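Local atomic coordinates of hypothetical glycoside hydrolase (Parabacteroides distasonis, PDB entry 3TAW), a protein that is of unknown function but probably belongs to the glycoside hydrolases with a five-bladed beta-propeller fold. Residues 50-55 against 323-328. Sequence-based numbering, arbitrary orientation.
Sequences TFNPAA and FVEGLV. With EDO (1,2-ethanediol), chain I.
Ala54 lies beside Gly326 where strands 53-55 and 323-328 run nearly parallel, 16° between their directions and 4.6 Å between their axes at closest approach. Each belongs to the first strand of its own antiparallel sheet, consistent with inner strands of neighbouring blades meeting near the axis of a propeller. Pro53 O lies 3.3 Å from Gly326 N, but the angle is too poor for a hydrogen bond, and water takes over farther along. One molecule links Ala55 O (2.7 Å) to Leu327 N and also meets O2 of an ethanediol that donates to Leu327 O; a second donates to Glu325 O and weakly accepts from Ala55 N.

Small residues suit this close approach: the Ala55 methyl CB packs 3.9 Å from Gly326 CA, and Val328 CG1 touches the same methyl from farther along the strand. Glycine fits at 326 because the direction a side chain would take from its CA leads to Ala55 CB, where the fit is tight. Glu325 and Gly326 both face Tyr337, forming a classic beta bulge.

At the other end the chain turns a corner at Asn52, and polar groups take over. Glu325 has CG anti to its backbone N (chi1 -171°) and continues extended, which carries its carboxylate across Asn52; OE1 comes 3.1 Å from Asn52 CB and lies in the plane of the Phe323 ring, at its edge. The Asn52 amide, tilted 25° from that ring, brings OD1 3.5 Å from Phe323 CD2, while its ND2 hydrogen-bonds to Asp120 OD1 and to an unidentified ligand. Glu325 OE2 faces Asn52 O at 3.2 Å, acceptor against acceptor, and has a long, weak ion pair with Arg122.

Glu325 OE1 is thus buried without a polar partner in the model, beside the C-H edge of a phenyl ring, while water bridges join the two nearly parallel strands.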
ATOM      1  N   THR A  50      -5.843 -13.410   2.384  1.00 13.43           N
ATOM      2  CA  THR A  50      -4.448 -12.989   2.237  1.00 12.79           C
ATOM      3  C   THR A  50      -4.424 -11.996   1.083  1.00 12.88           C
ATOM      4  O   THR A  50      -4.645 -12.382  -0.068  1.00 12.85           O
ATOM      5  CB  THR A  50      -3.513 -14.179   1.921  1.00 12.72           C
ATOM      6  OG1 THR A  50      -4.032 -14.934   0.814  1.00 12.88           O
ATOM      7  CG2 THR A  50      -3.358 -15.075   3.156  1.00 12.78           C
ATOM      8  N   PHE A  51      -4.165 -10.719   1.387  1.00 12.53           N
ATOM      9  CA  PHE A  51      -4.402  -9.674   0.390  1.00 12.45           C
ATOM     10  C   PHE A  51      -3.480  -8.474   0.622  1.00 12.37           C
ATOM     11  O   PHE A  51      -2.394  -8.673   1.161  1.00 12.64           O
ATOM     12  CB  PHE A  51      -5.926  -9.332   0.344  1.00 12.74           C
ATOM     13  CG  PHE A  51      -6.539  -8.865   1.666  1.00 12.89           C
ATOM     14  CD1 PHE A  51      -6.730  -9.752   2.748  1.00 12.96           C
ATOM     15  CD2 PHE A  51      -7.043  -7.580   1.789  1.00 12.97           C
ATOM     16  CE1 PHE A  51      -7.310  -9.327   3.921  1.00 13.48           C
ATOM     17  CE2 PHE A  51      -7.660  -7.147   2.972  1.00 13.51           C
ATOM     18  CZ  PHE A  51      -7.800  -8.015   4.038  1.00 13.48           C
ATOM     19  N   ASN A  52      -3.862  -7.302   0.093  1.00 12.34           N
ATOM     20  CA  ASN A  52      -3.197  -5.985   0.286  1.00 12.04           C
ATOM     21  C   ASN A  52      -1.736  -6.073   0.695  1.00 11.79           C
ATOM     22  O   ASN A  52      -1.398  -5.899   1.868  1.00 12.34           O
ATOM     23  CB  ASN A  52      -4.008  -5.128   1.250  1.00 12.55           C
ATOM     24  CG  ASN A  52      -5.358  -4.760   0.682  1.00 12.56           C
ATOM     25  OD1 ASN A  52      -5.688  -5.207  -0.421  1.00 12.86           O
ATOM     26  ND2 ASN A  52      -6.152  -3.960   1.417  1.00 12.89           N
ATOM     27  N   PRO A  53      -0.871  -6.338  -0.277  1.00 12.03           N
ATOM     28  CA  PRO A  53       0.516  -6.698   0.031  1.00 11.71           C
ATOM     29  C   PRO A  53       1.523  -5.568  -0.179  1.00 11.79           C
ATOM     30  O   PRO A  53       1.370  -4.756  -1.097  1.00 12.03           O
ATOM     31  CB  PRO A  53       0.786  -7.789  -0.995  1.00 11.83           C
ATOM     32  CG  PRO A  53       0.051  -7.290  -2.227  1.00 12.14           C
ATOM     33  CD  PRO A  53      -1.228  -6.695  -1.670  1.00 11.91           C
ATOM     34  N   ALA A  54       2.564  -5.564   0.637  1.00 11.22           N
ATOM     35  CA  ALA A  54       3.757  -4.783   0.345  1.00 10.54           C
ATOM     36  C   ALA A  54       4.731  -5.661  -0.417  1.00 10.48           C
ATOM     37  O   ALA A  54       4.629  -6.888  -0.357  1.00 10.61           O
ATOM     38  CB  ALA A  54       4.402  -4.317   1.608  1.00 10.54           C
ATOM     39  N   ALA A  55       5.645  -5.041  -1.165  1.00 10.21           N
ATOM     40  CA  ALA A  55       6.699  -5.773  -1.835  1.00 10.25           C
ATOM     41  C   ALA A  55       7.987  -4.990  -1.836  1.00 10.42           C
ATOM     42  O   ALA A  55       7.989  -3.750  -1.871  1.00 10.47           O
ATOM     43  CB  ALA A  55       6.324  -6.118  -3.284  1.00 10.45           C
ATOM     44  N   PHE A 323      -6.331  -3.927  -5.742  1.00 12.37           N
ATOM     45  CA  PHE A 323      -5.843  -2.925  -4.809  1.00 12.05           C
ATOM     46  C   PHE A 323      -4.316  -2.900  -4.844  1.00 11.70           C
ATOM     47  O   PHE A 323      -3.639  -3.735  -4.229  1.00 11.84           O
ATOM     48  CB  PHE A 323      -6.366  -3.211  -3.394  1.00 12.07           C
ATOM     49  CG  PHE A 323      -6.239  -2.039  -2.464  1.00 12.24           C
ATOM     50  CD1 PHE A 323      -7.179  -1.010  -2.472  1.00 12.70           C
ATOM     51  CD2 PHE A 323      -5.138  -1.940  -1.622  1.00 12.04           C
ATOM     52  CE1 PHE A 323      -7.042   0.078  -1.620  1.00 12.50           C
ATOM     53  CE2 PHE A 323      -4.991  -0.854  -0.767  1.00 12.19           C
ATOM     54  CZ  PHE A 323      -5.931   0.145  -0.761  1.00 12.33           C
ATOM     55  N   VAL A 324      -3.784  -1.962  -5.620  1.00 11.24           N
ATOM     56  CA  VAL A 324      -2.362  -1.910  -5.907  1.00 10.57           C
ATOM     57  C   VAL A 324      -1.600  -1.407  -4.710  1.00 10.57           C
ATOM     58  O   VAL A 324      -1.972  -0.419  -4.111  1.00 10.23           O
ATOM     59  CB  VAL A 324      -2.054  -1.109  -7.193  1.00 10.46           C
ATOM     60  CG1 VAL A 324      -2.667  -1.845  -8.407  1.00 10.59           C
ATOM     61  CG2 VAL A 324      -2.532   0.336  -7.075  1.00 10.59           C
ATOM     62  N   GLU A 325      -0.521  -2.110  -4.346  1.00 10.48           N
ATOM     63  CA  GLU A 325       0.141  -1.797  -3.070  1.00 10.49           C
ATOM     64  C   GLU A 325       1.618  -2.145  -2.958  1.00 10.30           C
ATOM     65  O   GLU A 325       2.307  -1.601  -2.089  1.00 10.70           O
ATOM     66  CB  GLU A 325      -0.658  -2.474  -1.942  1.00 10.88           C
ATOM     67  CG  GLU A 325      -0.239  -2.087  -0.519  1.00 11.26           C
ATOM     68  CD  GLU A 325      -1.258  -2.529   0.545  1.00 12.37           C
ATOM     69  OE1 GLU A 325      -2.439  -2.728   0.201  1.00 13.51           O
ATOM     70  OE2 GLU A 325      -0.874  -2.700   1.741  1.00 12.72           O
ATOM     71  N   GLY A 326       2.095  -3.083  -3.789  1.00 10.07           N
ATOM     72  CA  GLY A 326       3.502  -3.482  -3.847  1.00 10.06           C
ATOM     73  C   GLY A 326       4.014  -3.360  -5.284  1.00 10.13           C
ATOM     74  O   GLY A 326       3.321  -3.708  -6.228  1.00 10.12           O
ATOM     75  N   LEU A 327       5.228  -2.854  -5.457  1.00 10.02           N
ATOM     76  CA  LEU A 327       5.784  -2.618  -6.790  1.00 10.15           C
ATOM     77  C   LEU A 327       7.299  -2.708  -6.730  1.00 10.34           C
ATOM     78  O   LEU A 327       7.919  -2.002  -5.924  1.00 10.75           O
ATOM     79  CB  LEU A 327       5.341  -1.253  -7.313  1.00 10.00           C
ATOM     80  CG  LEU A 327       5.860  -0.860  -8.696  1.00 10.20           C
ATOM     81  CD1 LEU A 327       5.430  -1.887  -9.789  1.00 10.07           C
ATOM     82  CD2 LEU A 327       5.385   0.576  -9.052  1.00 10.46           C
ATOM     83  N   VAL A 328       7.875  -3.606  -7.524  1.00 10.50           N
ATOM     84  CA  VAL A 328       9.322  -3.771  -7.584  1.00 10.90           C
ATOM     85  C   VAL A 328       9.807  -3.854  -9.030  1.00 11.93           C
ATOM     86  O   VAL A 328       9.080  -4.301  -9.921  1.00 12.02           O
ATOM     87  CB  VAL A 328       9.821  -5.027  -6.813  1.00 11.11           C
ATOM     88  CG1 VAL A 328       9.536  -4.896  -5.307  1.00 10.80           C
ATOM     89  CG2 VAL A 328       9.199  -6.329  -7.386  1.00 11.28           C
TER
HETATM   90  C1  EDO I 394       9.904  -1.280  -2.925  1.00 13.52           C
HETATM   91  O1  EDO I 394      11.274  -1.275  -2.476  1.00 14.30           O
HETATM   92  C2  EDO I 394       9.529   0.038  -3.625  1.00 13.50           C
HETATM   93  O2  EDO I 394       8.193   0.030  -4.187  1.00 12.64           O
HETATM   94  O   HOH W   1       6.509  -1.799  -3.002  1.00  9.85           O
HETATM   95  O   HOH W   2       4.861  -1.811  -0.816  1.00 10.09           O